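Local atomic coordinates of transcriptional regulator, TetR family (Agrobacterium tumefaciens, PDB entry 3C2B), a protein that probably binds cis-regulatory DNA and regulates transcription as a member of the TetR family. Residues Asp102-Asp107 with Asp175-Met180; Val95-Leu100 with Ala192-Ala197; Gly31-Leu36 with Gly57-Leu62; Leu25-Glu30 with Ser39-Ala44; Phe69-Val74 with Gly128-Glu133. One frame throughout, in Å; residues are numbered along the deposited sequence.

Interaction 1. Residues Asp102-Asp107 with Asp175-Met180; sequences DVLAGD and DLHVRM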
# COMPACT_ATOMS: atom_id res chain seq x y z
N ASP A 102 -11.75 5.82 4.42
CA ASP A 102 -11.96 6.13 5.80
C ASP A 102 -11.54 4.98 6.71
O ASP A 102 -10.91 5.20 7.70
CB ASP A 102 -13.44 6.44 5.97
CG ASP A 102 -13.68 7.48 6.95
OD1 ASP A 102 -13.29 8.64 6.70
OD2 ASP A 102 -14.28 7.13 7.96
N VAL A 103 -11.89 3.75 6.38
CA VAL A 103 -11.42 2.58 7.16
C VAL A 103 -9.86 2.52 7.09
O VAL A 103 -9.18 2.37 8.10
CB VAL A 103 -12.04 1.26 6.62
CG1 VAL A 103 -11.18 0.04 6.96
CG2 VAL A 103 -13.50 1.03 7.12
N LEU A 104 -9.28 2.65 5.90
CA LEU A 104 -7.79 2.57 5.85
C LEU A 104 -7.07 3.66 6.64
O LEU A 104 -6.02 3.40 7.25
CB LEU A 104 -7.30 2.58 4.41
CG LEU A 104 -7.88 1.41 3.59
CD1 LEU A 104 -7.54 1.53 2.06
CD2 LEU A 104 -7.48 0.01 4.21
N ALA A 105 -7.65 4.87 6.63
CA ALA A 105 -7.10 6.06 7.28
C ALA A 105 -7.30 6.06 8.81
O ALA A 105 -6.81 6.95 9.48
CB ALA A 105 -7.73 7.31 6.67
N GLY A 106 -8.04 5.09 9.34
CA GLY A 106 -8.31 4.99 10.79
C GLY A 106 -7.03 4.75 11.61
O GLY A 106 -6.13 3.99 11.17
N ASP A 107 -6.92 5.43 12.76
CA ASP A 107 -5.67 5.42 13.51
C ASP A 107 -5.32 4.03 14.03
O ASP A 107 -4.17 3.57 13.93
CB ASP A 107 -5.61 6.51 14.62
CG ASP A 107 -6.78 6.46 15.57
OD1 ASP A 107 -7.61 5.51 15.53
OD2 ASP A 107 -6.86 7.40 16.41
N ASP A 175 -1.55 4.17 -4.05
CA ASP A 175 -0.55 3.90 -3.00
C ASP A 175 -0.89 4.58 -1.66
O ASP A 175 -0.06 4.67 -0.79
CB ASP A 175 0.86 4.32 -3.47
CG ASP A 175 0.94 5.81 -3.75
OD1 ASP A 175 -0.11 6.45 -4.00
OD2 ASP A 175 2.04 6.33 -3.75
N LEU A 176 -2.12 5.07 -1.48
CA LEU A 176 -2.38 5.88 -0.32
C LEU A 176 -2.27 5.12 1.00
O LEU A 176 -1.93 5.71 2.02
CB LEU A 176 -3.75 6.54 -0.44
CG LEU A 176 -4.11 7.42 0.74
CD1 LEU A 176 -3.26 8.73 0.77
CD2 LEU A 176 -5.59 7.72 0.71
N HIS A 177 -2.58 3.82 1.01
CA HIS A 177 -2.52 3.05 2.26
C HIS A 177 -1.07 2.92 2.74
O HIS A 177 -0.77 3.27 3.89
CB HIS A 177 -3.21 1.68 2.11
CG HIS A 177 -3.44 0.97 3.40
ND1 HIS A 177 -3.72 -0.37 3.47
CD2 HIS A 177 -3.48 1.43 4.68
CE1 HIS A 177 -3.94 -0.71 4.74
NE2 HIS A 177 -3.78 0.36 5.49
N VAL A 178 -0.18 2.46 1.86
CA VAL A 178 1.29 2.52 2.08
C VAL A 178 1.79 3.93 2.54
O VAL A 178 2.41 4.04 3.60
CB VAL A 178 2.13 1.90 0.88
CG1 VAL A 178 3.61 1.99 1.14
CG2 VAL A 178 1.78 0.45 0.66
N ARG A 179 1.46 5.01 1.83
CA ARG A 179 1.85 6.34 2.32
C ARG A 179 1.43 6.66 3.76
O ARG A 179 2.21 7.24 4.53
CB ARG A 179 1.41 7.45 1.35
CG ARG A 179 1.95 7.18 -0.10
CD ARG A 179 1.70 8.31 -1.09
NE ARG A 179 2.42 9.53 -0.73
CZ ARG A 179 3.72 9.76 -0.95
NH1 ARG A 179 4.24 10.92 -0.53
NH2 ARG A 179 4.50 8.85 -1.56
N MSE A 180 0.18 6.31 4.11
CA MSE A 180 -0.36 6.62 5.43
C MSE A 180 0.33 5.79 6.50
O MSE A 180 0.65 6.28 7.58
CB MSE A 180 -1.89 6.43 5.47
CG MSE A 180 -2.66 7.49 4.65
SE MSE A 180 -4.59 7.48 4.92
CE MSE A 180 -4.97 5.70 4.34
O HOH W 1 -5.13 1.15 7.90

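Interaction 2. Residues Val95-Leu100 with Ala192-Ala197; sequences VFAHDL and ARAKKA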
# COMPACT_ATOMS: atom_id res chain seq x y z
N VAL A 95 -20.27 5.59 -2.01
CA VAL A 95 -20.29 5.48 -0.55
C VAL A 95 -19.29 4.39 -0.10
O VAL A 95 -18.51 4.60 0.82
CB VAL A 95 -21.72 5.25 0.00
CG1 VAL A 95 -21.70 4.96 1.52
CG2 VAL A 95 -22.64 6.47 -0.32
N PHE A 96 -19.29 3.27 -0.81
CA PHE A 96 -18.30 2.26 -0.57
C PHE A 96 -16.84 2.83 -0.62
O PHE A 96 -16.04 2.67 0.31
CB PHE A 96 -18.44 1.10 -1.55
CG PHE A 96 -17.34 0.13 -1.40
CD1 PHE A 96 -17.42 -0.86 -0.40
CD2 PHE A 96 -16.17 0.26 -2.17
CE1 PHE A 96 -16.36 -1.74 -0.18
CE2 PHE A 96 -15.08 -0.63 -1.95
CZ PHE A 96 -15.18 -1.63 -0.93
N ALA A 97 -16.50 3.48 -1.74
CA ALA A 97 -15.11 3.95 -1.93
C ALA A 97 -14.66 4.86 -0.78
O ALA A 97 -13.55 4.73 -0.27
CB ALA A 97 -14.97 4.63 -3.28
N HIS A 98 -15.55 5.77 -0.37
CA HIS A 98 -15.28 6.72 0.70
C HIS A 98 -15.15 5.99 2.06
O HIS A 98 -14.22 6.27 2.83
CB HIS A 98 -16.46 7.75 0.70
CG HIS A 98 -16.21 9.01 1.50
ND1 HIS A 98 -16.94 10.17 1.28
CD2 HIS A 98 -15.37 9.28 2.53
CE1 HIS A 98 -16.55 11.10 2.14
NE2 HIS A 98 -15.59 10.59 2.90
N ASP A 99 -16.09 5.07 2.35
CA ASP A 99 -15.96 4.15 3.49
C ASP A 99 -14.61 3.38 3.50
O ASP A 99 -13.96 3.27 4.52
CB ASP A 99 -17.09 3.13 3.48
CG ASP A 99 -18.44 3.73 3.79
OD1 ASP A 99 -18.53 4.89 4.23
OD2 ASP A 99 -19.45 3.00 3.60
N LEU A 100 -14.20 2.84 2.37
CA LEU A 100 -12.88 2.16 2.27
C LEU A 100 -11.70 3.07 2.70
O LEU A 100 -10.89 2.71 3.57
CB LEU A 100 -12.64 1.59 0.86
CG LEU A 100 -11.23 0.92 0.63
CD1 LEU A 100 -10.94 -0.19 1.68
CD2 LEU A 100 -11.13 0.31 -0.80
N ALA A 192 -14.11 13.46 -3.19
CA ALA A 192 -13.71 13.67 -4.59
C ALA A 192 -13.00 12.43 -5.12
O ALA A 192 -13.21 12.02 -6.25
CB ALA A 192 -12.79 14.89 -4.73
N ARG A 193 -12.18 11.80 -4.29
CA ARG A 193 -11.48 10.60 -4.70
C ARG A 193 -12.44 9.46 -5.02
O ARG A 193 -12.26 8.75 -6.01
CB ARG A 193 -10.44 10.17 -3.64
CG ARG A 193 -9.75 8.82 -3.95
CD ARG A 193 -9.24 8.78 -5.44
NE ARG A 193 -8.35 9.92 -5.68
CZ ARG A 193 -8.03 10.42 -6.88
NH1 ARG A 193 -7.21 11.46 -6.95
NH2 ARG A 193 -8.54 9.90 -7.99
N ALA A 194 -13.46 9.27 -4.17
CA ALA A 194 -14.48 8.24 -4.42
C ALA A 194 -15.28 8.40 -5.73
O ALA A 194 -15.51 7.41 -6.44
CB ALA A 194 -15.44 8.13 -3.22
N LYS A 195 -15.75 9.63 -6.00
CA LYS A 195 -16.38 10.02 -7.26
C LYS A 195 -15.49 9.68 -8.47
O LYS A 195 -15.94 9.07 -9.43
CB LYS A 195 -16.69 11.52 -7.28
CG LYS A 195 -17.58 11.94 -8.46
CD LYS A 195 -18.13 13.37 -8.35
CE LYS A 195 -19.50 13.37 -7.62
NZ LYS A 195 -19.46 12.65 -6.27
N LYS A 196 -14.23 10.08 -8.41
CA LYS A 196 -13.26 9.81 -9.49
C LYS A 196 -13.05 8.32 -9.72
O LYS A 196 -13.05 7.84 -10.86
CB LYS A 196 -11.92 10.48 -9.18
CG LYS A 196 -12.00 12.00 -9.26
CD LYS A 196 -10.66 12.70 -8.89
CE LYS A 196 -10.80 14.21 -9.11
NZ LYS A 196 -9.85 14.96 -8.25
N ALA A 197 -12.91 7.57 -8.62
CA ALA A 197 -12.71 6.11 -8.72
C ALA A 197 -13.96 5.35 -9.31
O ALA A 197 -13.83 4.37 -10.05
CB ALA A 197 -12.33 5.59 -7.36

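Interaction 3. Residues Gly31-Leu36 with Gly57-Leu62; sequences GGEKAL and GDRDGL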
# COMPACT_ATOMS: atom_id res chain seq x y z
N GLY A 31 2.63 5.52 20.28
CA GLY A 31 4.06 5.30 20.17
C GLY A 31 4.54 4.18 19.26
O GLY A 31 5.72 3.89 19.24
N GLY A 32 3.65 3.56 18.49
CA GLY A 32 4.05 2.44 17.62
C GLY A 32 4.46 1.18 18.40
O GLY A 32 4.26 1.08 19.63
N GLU A 33 5.06 0.23 17.68
CA GLU A 33 5.40 -1.08 18.24
C GLU A 33 6.27 -0.92 19.47
O GLU A 33 6.07 -1.63 20.48
CB GLU A 33 6.10 -1.94 17.17
CG GLU A 33 6.37 -3.42 17.51
CD GLU A 33 7.63 -3.65 18.36
OE1 GLU A 33 7.54 -4.44 19.32
OE2 GLU A 33 8.69 -3.03 18.09
N LYS A 34 7.21 0.03 19.39
CA LYS A 34 8.20 0.34 20.42
C LYS A 34 7.59 0.63 21.79
O LYS A 34 8.16 0.29 22.80
CB LYS A 34 9.06 1.55 19.99
CG LYS A 34 8.39 2.91 20.28
CD LYS A 34 9.23 4.11 19.88
CE LYS A 34 8.44 5.39 20.15
NZ LYS A 34 9.07 6.59 19.54
N ALA A 35 6.43 1.29 21.79
CA ALA A 35 5.76 1.75 23.01
C ALA A 35 4.90 0.67 23.66
O ALA A 35 4.48 0.78 24.80
CB ALA A 35 4.90 2.97 22.72
N LEU A 36 4.63 -0.37 22.89
CA LEU A 36 3.82 -1.48 23.35
C LEU A 36 4.75 -2.48 24.01
O LEU A 36 5.18 -3.45 23.37
CB LEU A 36 3.09 -2.09 22.15
CG LEU A 36 1.73 -2.77 22.30
CD1 LEU A 36 1.89 -4.28 22.53
CD2 LEU A 36 0.87 -2.12 23.37
N GLY A 57 -1.61 -15.69 26.74
CA GLY A 57 -0.46 -16.55 26.46
C GLY A 57 0.85 -15.78 26.59
O GLY A 57 1.25 -15.43 27.69
N ASP A 58 1.51 -15.53 25.46
CA ASP A 58 2.78 -14.78 25.44
C ASP A 58 2.63 -13.42 24.76
O ASP A 58 1.52 -12.96 24.52
CB ASP A 58 3.89 -15.62 24.77
CG ASP A 58 3.38 -16.42 23.58
OD1 ASP A 58 2.80 -17.51 23.80
OD2 ASP A 58 3.57 -15.98 22.42
N ARG A 59 3.75 -12.76 24.47
CA ARG A 59 3.76 -11.52 23.70
C ARG A 59 3.00 -11.71 22.39
O ARG A 59 2.08 -10.95 22.08
CB ARG A 59 5.20 -11.03 23.48
CG ARG A 59 5.49 -10.09 22.27
CD ARG A 59 4.59 -8.85 22.20
NE ARG A 59 5.29 -7.57 22.06
CZ ARG A 59 5.85 -7.07 20.95
NH1 ARG A 59 6.42 -5.88 21.01
NH2 ARG A 59 5.85 -7.73 19.79
N ASP A 60 3.35 -12.76 21.64
CA ASP A 60 2.75 -13.03 20.33
C ASP A 60 1.23 -13.28 20.40
O ASP A 60 0.49 -12.94 19.47
CB ASP A 60 3.47 -14.19 19.62
CG ASP A 60 4.67 -13.72 18.79
OD1 ASP A 60 4.86 -14.27 17.68
OD2 ASP A 60 5.43 -12.82 19.23
N GLY A 61 0.77 -13.86 21.51
CA GLY A 61 -0.66 -14.05 21.73
C GLY A 61 -1.38 -12.76 22.10
O GLY A 61 -2.56 -12.61 21.81
N LEU A 62 -0.67 -11.84 22.75
CA LEU A 62 -1.26 -10.57 23.14
C LEU A 62 -1.56 -9.74 21.90
O LEU A 62 -2.63 -9.16 21.77
CB LEU A 62 -0.32 -9.80 24.08
CG LEU A 62 -0.48 -8.28 24.26
CD1 LEU A 62 -1.88 -7.88 24.76
CD2 LEU A 62 0.59 -7.75 25.20

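Interaction 4. Residues Leu25-Glu30 with Ser39-Ala44; sequences LRLLVE and SGLARA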
# COMPACT_ATOMS: atom_id res chain seq x y z
N LEU A 25 -4.16 -0.98 22.46
CA LEU A 25 -4.49 -0.27 21.22
C LEU A 25 -4.06 1.20 21.28
O LEU A 25 -3.44 1.70 20.34
CB LEU A 25 -5.99 -0.39 20.91
CG LEU A 25 -6.50 -1.60 20.11
CD1 LEU A 25 -5.71 -2.89 20.38
CD2 LEU A 25 -8.01 -1.82 20.27
N ARG A 26 -4.40 1.87 22.39
CA ARG A 26 -3.99 3.25 22.66
C ARG A 26 -2.46 3.44 22.60
O ARG A 26 -1.99 4.35 21.91
CB ARG A 26 -4.54 3.71 24.02
CG ARG A 26 -3.91 4.99 24.59
CD ARG A 26 -4.87 5.73 25.54
NE ARG A 26 -5.97 6.37 24.79
CZ ARG A 26 -7.02 6.98 25.34
NH1 ARG A 26 -7.17 7.06 26.66
NH2 ARG A 26 -7.95 7.51 24.55
N LEU A 27 -1.71 2.61 23.32
CA LEU A 27 -0.23 2.71 23.34
C LEU A 27 0.33 2.60 21.93
O LEU A 27 1.25 3.32 21.55
CB LEU A 27 0.40 1.61 24.20
CG LEU A 27 0.49 1.81 25.72
CD1 LEU A 27 0.92 0.49 26.37
CD2 LEU A 27 1.45 2.95 26.11
N LEU A 28 -0.27 1.70 21.16
CA LEU A 28 0.18 1.38 19.82
C LEU A 28 0.02 2.57 18.84
O LEU A 28 0.94 2.89 18.09
CB LEU A 28 -0.59 0.14 19.35
CG LEU A 28 0.00 -0.98 18.47
CD1 LEU A 28 -0.78 -1.10 17.22
CD2 LEU A 28 1.51 -0.91 18.23
N VAL A 29 -1.16 3.20 18.86
CA VAL A 29 -1.42 4.39 18.03
C VAL A 29 -0.43 5.51 18.39
O VAL A 29 0.15 6.16 17.53
CB VAL A 29 -2.89 4.88 18.20
CG1 VAL A 29 -3.14 6.21 17.43
CG2 VAL A 29 -3.90 3.78 17.78
N GLU A 30 -0.24 5.70 19.69
CA GLU A 30 0.55 6.83 20.20
C GLU A 30 2.09 6.70 20.01
O GLU A 30 2.75 7.66 19.58
CB GLU A 30 0.16 7.09 21.65
CG GLU A 30 -1.31 7.51 21.72
CD GLU A 30 -1.83 7.81 23.10
OE1 GLU A 30 -1.08 7.65 24.09
OE2 GLU A 30 -3.01 8.22 23.20
N SER A 39 5.80 -4.00 30.26
CA SER A 39 5.81 -3.00 31.34
C SER A 39 5.05 -1.71 31.04
O SER A 39 4.49 -1.10 31.94
CB SER A 39 7.24 -2.64 31.72
OG SER A 39 7.73 -3.50 32.74
N GLY A 40 5.06 -1.28 29.78
CA GLY A 40 4.32 -0.09 29.40
C GLY A 40 2.86 -0.37 29.64
O GLY A 40 2.16 0.42 30.29
N LEU A 41 2.40 -1.52 29.17
CA LEU A 41 1.00 -1.92 29.30
C LEU A 41 0.59 -2.32 30.74
O LEU A 41 -0.58 -2.17 31.12
CB LEU A 41 0.66 -3.01 28.29
CG LEU A 41 -0.82 -3.31 28.01
CD1 LEU A 41 -1.42 -4.28 29.05
CD2 LEU A 41 -1.67 -2.01 27.89
N ALA A 42 1.54 -2.81 31.53
CA ALA A 42 1.28 -2.99 32.97
C ALA A 42 0.98 -1.64 33.63
O ALA A 42 0.01 -1.53 34.40
CB ALA A 42 2.45 -3.69 33.66
N ARG A 43 1.79 -0.62 33.30
CA ARG A 43 1.64 0.75 33.80
C ARG A 43 0.33 1.39 33.35
O ARG A 43 -0.42 1.88 34.19
CB ARG A 43 2.81 1.65 33.36
CG ARG A 43 4.20 1.40 33.98
CD ARG A 43 5.27 2.21 33.18
NE ARG A 43 6.65 1.71 33.29
CZ ARG A 43 7.50 1.95 34.30
NH1 ARG A 43 7.11 2.67 35.36
NH2 ARG A 43 8.73 1.46 34.26
N ALA A 44 0.09 1.37 32.03
CA ALA A 44 -1.12 1.96 31.42
C ALA A 44 -2.47 1.38 31.93
O ALA A 44 -3.42 2.13 32.20
CB ALA A 44 -1.03 1.87 29.90

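Interaction 5. Residues Phe69-Val74 with Gly128-Glu133; sequences FQQSKV and GDLLLE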
# COMPACT_ATOMS: atom_id res chain seq x y z
N PHE A 69 -9.63 -8.46 18.90
CA PHE A 69 -10.47 -7.57 19.72
C PHE A 69 -10.93 -6.39 18.86
O PHE A 69 -12.09 -6.02 18.90
CB PHE A 69 -9.67 -7.06 20.95
CG PHE A 69 -10.34 -5.94 21.72
CD1 PHE A 69 -11.45 -6.18 22.53
CD2 PHE A 69 -9.82 -4.64 21.68
CE1 PHE A 69 -12.06 -5.13 23.26
CE2 PHE A 69 -10.42 -3.59 22.42
CZ PHE A 69 -11.54 -3.84 23.21
N GLN A 70 -10.01 -5.81 18.08
CA GLN A 70 -10.37 -4.68 17.24
C GLN A 70 -11.31 -5.10 16.10
O GLN A 70 -12.37 -4.49 15.91
CB GLN A 70 -9.14 -3.97 16.70
CG GLN A 70 -9.45 -2.85 15.72
CD GLN A 70 -10.07 -1.60 16.37
OE1 GLN A 70 -10.28 -1.53 17.58
NE2 GLN A 70 -10.34 -0.59 15.54
N GLN A 71 -10.91 -6.14 15.37
CA GLN A 71 -11.71 -6.75 14.30
C GLN A 71 -13.17 -6.97 14.74
O GLN A 71 -14.07 -6.99 13.90
CB GLN A 71 -11.06 -8.06 13.77
CG GLN A 71 -9.80 -7.81 12.85
CD GLN A 71 -9.08 -9.07 12.30
OE1 GLN A 71 -9.39 -10.21 12.64
NE2 GLN A 71 -8.08 -8.85 11.47
N SER A 72 -13.40 -7.09 16.06
CA SER A 72 -14.74 -7.27 16.66
C SER A 72 -15.61 -6.01 16.72
O SER A 72 -16.84 -6.11 16.77
CB SER A 72 -14.63 -7.79 18.11
OG SER A 72 -14.20 -9.13 18.14
N LYS A 73 -14.98 -4.85 16.76
CA LYS A 73 -15.68 -3.60 16.99
C LYS A 73 -15.94 -2.87 15.68
O LYS A 73 -16.44 -1.74 15.70
CB LYS A 73 -14.85 -2.67 17.88
CG LYS A 73 -14.21 -3.29 19.11
CD LYS A 73 -12.84 -2.63 19.36
CE LYS A 73 -12.97 -1.16 19.77
NZ LYS A 73 -11.72 -0.38 19.51
N VAL A 74 -15.58 -3.48 14.56
CA VAL A 74 -15.69 -2.76 13.28
C VAL A 74 -17.14 -2.67 12.76
O VAL A 74 -17.99 -3.54 13.06
CB VAL A 74 -14.69 -3.26 12.17
CG1 VAL A 74 -13.25 -2.93 12.55
CG2 VAL A 74 -14.85 -4.76 11.84
N GLY A 128 0.51 -11.25 10.51
CA GLY A 128 0.18 -10.79 9.15
C GLY A 128 -1.02 -11.50 8.55
O GLY A 128 -1.86 -10.87 7.90
N ASP A 129 -1.11 -12.82 8.80
CA ASP A 129 -2.19 -13.65 8.24
C ASP A 129 -3.54 -13.27 8.82
O ASP A 129 -4.56 -13.40 8.15
CB ASP A 129 -1.95 -15.16 8.46
CG ASP A 129 -0.51 -15.59 8.15
OD1 ASP A 129 0.42 -15.12 8.85
OD2 ASP A 129 -0.32 -16.41 7.22
N LEU A 130 -3.53 -12.79 10.07
CA LEU A 130 -4.76 -12.38 10.74
C LEU A 130 -5.37 -11.15 10.07
O LEU A 130 -6.58 -11.06 9.90
CB LEU A 130 -4.50 -12.13 12.22
CG LEU A 130 -5.40 -12.93 13.15
CD1 LEU A 130 -4.91 -12.84 14.61
CD2 LEU A 130 -6.84 -12.45 13.02
N LEU A 131 -4.53 -10.19 9.68
CA LEU A 131 -5.04 -9.03 8.94
C LEU A 131 -5.33 -9.43 7.51
O LEU A 131 -6.33 -9.00 6.92
CB LEU A 131 -4.05 -7.86 8.98
CG LEU A 131 -3.89 -6.98 10.23
CD1 LEU A 131 -5.22 -6.58 10.85
CD2 LEU A 131 -3.06 -7.72 11.24
N LEU A 132 -4.46 -10.27 6.95
CA LEU A 132 -4.61 -10.77 5.60
C LEU A 132 -5.93 -11.58 5.44
O LEU A 132 -6.68 -11.41 4.47
CB LEU A 132 -3.39 -11.64 5.24
CG LEU A 132 -2.49 -11.37 4.02
CD1 LEU A 132 -2.43 -9.90 3.68
CD2 LEU A 132 -1.09 -11.96 4.27
N GLU A 133 -6.21 -12.46 6.41
CA GLU A 133 -7.32 -13.39 6.29
C GLU A 133 -8.63 -12.82 6.81
O GLU A 133 -9.68 -13.19 6.30
CB GLU A 133 -7.04 -14.72 7.00
CG GLU A 133 -5.92 -15.59 6.42
CD GLU A 133 -5.40 -16.63 7.43
OE1 GLU A 133 -5.23 -17.80 7.06
OE2 GLU A 133 -5.17 -16.26 8.61

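Interaction 1. Residues Asp102-Asp107 with Asp175-Met180
Leu104 lays its CD2 methyl over one face of the His177 imidazole, a CH-pi contact of 3.8 Å from CD2 to the ring centroid, 17° off the ring normal. The methyl stands above the plane but is shifted toward the rim, with CE1 its closest ring atom. The two side chains cross at about a right angle. His177 has its CG anti to the backbone N (chi1 -168°), which swings the ring across the gap although its CB does not head for the other helix. A water ties the same pair together at the polar end of the ring: it lies 2.9 Å from His177 NE2 and donates to Leu104 O, at a distance so short that its exact value is doubtful. The imidazole is thus held by apolar packing on a face and by a polar partner at NE2.

Met180, a selenomethionine, makes the other half of the contact. Bent at chi3 (-60°), its chain turns the CE methyl back toward Leu104, where CE is 3.9 Å from Leu104 CB. Its selenium rests against Ala105, with SE 3.6 Å from Ala105 CB. This buried contact joins the C-terminal part of helix 86-104 to helix 176-181. Tyr169 and Val173 of helix 161-173 pack on Leu104, Leu110 of helix 107-120 meets both His177 and Met180, Phe190 of helix 190-205 touches Ala105, and Val178 of the second subunit packs against His177.

Interaction 2. Residues Val95-Leu100 with Ala192-Ala197
The imidazole of His98 stays off Ala194, which meets only the root of that residue: His98 CB is 4.1 Å from Ala194 CB, and the backbone His98 N is 3.7 Å from the same methyl. With CG anti to the backbone N (chi1 -165°), the side chain is carried past the alanine toward the beginning of helix 190-205, where it touches Phe190 and Ser191. The other flat group, the Phe96 ring, serves a different neighbour: it packs on Ile139, Arg142, Ala143 and Leu146 of helix 137-152. No aromatic ring therefore lies between the two segments.

What fills the gap is a pair of alanines. Ala97 CB and Ala194 CB point at one another and meet at 3.5 Å, and Ala97 CA and Ala194 CA are only 5.0 Å apart. Helices 86-104 and 190-205 thus touch almost backbone to backbone, a close approach that the small side chains permit within the all-helical C-terminal domain of this TetR-family protein. Ala194 CB leans into the first helix between the Ala97 methyl and the backbone at His98. Ile172 of helix 161-173 packs on both Ala97 and Ala197, while Tyr169 and Val173 of the same helix meet Leu100. Two charged residues of 192-197 have partners beyond the contact: Lys195 NZ forms a salt bridge with Glu94, and Arg193 NH2 forms one with Glu163 of the second subunit.

Interaction 3. Residues Gly31-Leu36 with Gly57-Leu62
A salt bridge joins Glu33 to Arg59: NH1 of Arg59 donates to OE1 of Glu33 at 2.5 Å with an N-H...O angle of 158°, a separation so short that its exact value is uncertain. The carboxylate comes in at the guanidinium edge, near its plane, yet the two flat groups are turned 65° apart, and this is a one-oxygen contact to one nitrogen. Glu33 bends at chi2 and Arg59 at chi2 and chi3, which brings the charged ends together across backbones that are far apart. Leu36 O lies obliquely near Arg59 NH1 without a hydrogen bond.

Farther in, Leu36 and Leu62 side chains approach only loosely, no nearer than 4.6 Å between Leu36 CD1 and Leu62 CD2. Leu36 also packs on Ala24 and Leu27 of helix 15-31 and on Leu63 and Met66 of helix 59-71. Glu33 touches Leu115 of helix 107-120, and Gly118 of the second subunit packs against it. At the start of helix 59-71, Asp58 is the N-cap residue, accepting a weak bond from Asp60 N. The arrangement clasps the loop preceding helix 38-45 to the beginning of helix 59-71, joining the chain on the two flanks of the predicted helix-turn-helix in a TetR-type DNA-binding domain.

Interaction 4. Residues Leu25-Glu30 with Ser39-Ala44
Leu27 reaches helix 38-45 with a single methyl, CD1, and nearly all of the contact gathers round it. CD1 lies 3.8 Å from Leu41 N and 3.9 Å from Gly40 C, pressed against the backbone at Gly40 and Leu41. It also meets Leu41 CD2 at 3.9 Å. Leu27 has its CG anti to the carbonyl carbon and is extended at chi2 (170°), which drives the methyl straight outward; Leu41 brings its own branch in from the flank. This is the tight part.

The contact thins toward Ala44, whose CB is 4.3 Å from Leu27 CD1, and ends at a polar flank on helix 15-31. There Arg26 and Glu30 are exposed, facing each other in a long ion pair (Arg26 NE to Glu30 OE2, 3.8 Å), too long and too far out of the guanidinium plane to be a hydrogen bond. On the far helix Ser39 and Arg43 are exposed as well. The axes of the two short segments approach to 10.7 Å at 121°, a gap that Leu27 spans. Val20, Gln23 and Ala24 of helix 15-31 also pack on Leu41, and Cys47 adds to them. Because every side-chain contact between the two segments is apolar, with neither a hydrogen bond nor an ion pair between them, helix 38-45, the first helix of the predicted helix-turn-helix, is seated on helix 15-31 here by van der Waals packing.

Interaction 5. Residues Phe69-Val74 with Gly128-Glu133
Gln71 hangs its side-chain amide on Leu130, and the residues around it in 69-74 face other neighbours. Phe69 packs on Asn18, Leu21 and Asp22 of helix 15-31, with Lys73 CD over one face of its ring. Gln70 touches Leu25 of that helix and Val108 and Leu112 of helix 107-120; its OE1 accepts from Lys73 NZ at 2.7 Å. Gln71 turns the other way. Its chain is extended beyond CG (chi2 179°) and carries NE2 to Leu130 O, a bond of 3.1 Å and 167° at the hydrogen. The acceptor lies in the plane of the Gln71 amide, whereas the nitrogen stands well above the carbonyl plane. Leu130 CD2 approaches Gln71 OE1 to 3.4 Å, and Leu131 CD1 comes within 3.7 Å of Gln71 NE2, so the amide is flanked by apolar branches.

Both leucines also press on helix 59-71, Leu130 on Ala64, Ile67 and Thr68, Leu131 on Ile67. The contact is helix-to-helix packing in an all-helical TetR-type protein, joining the C-terminal part of helix 59-71, the helix that follows the predicted helix-turn-helix, to helix 127-134 of the C-terminal domain.

In the fold
Interactions 3 and 4 lie together in the predicted DNA-binding end, centres about 9 Å apart and in touch through Leu27, Leu28, Glu33 and Leu36. Interaction 5 shares helix 59-71 with interaction 3 and touches interaction 4, whose Leu25 meets Phe69 and Gln70. Interactions 1 and 2 share helix 86-104, centres about 13 Å apart, interaction 1 nested along the chain within interaction 2. Interaction 1 touches interaction 4 where Asp107 meets Val29, centres about 22 Å apart. Interaction 2 sits across the chain's centre from interactions 3 and 4. These two precede the others in sequence; interaction 5 alternates with 1 and 2, so helix packing ties the predicted DNA-binding part to the C-terminal helices.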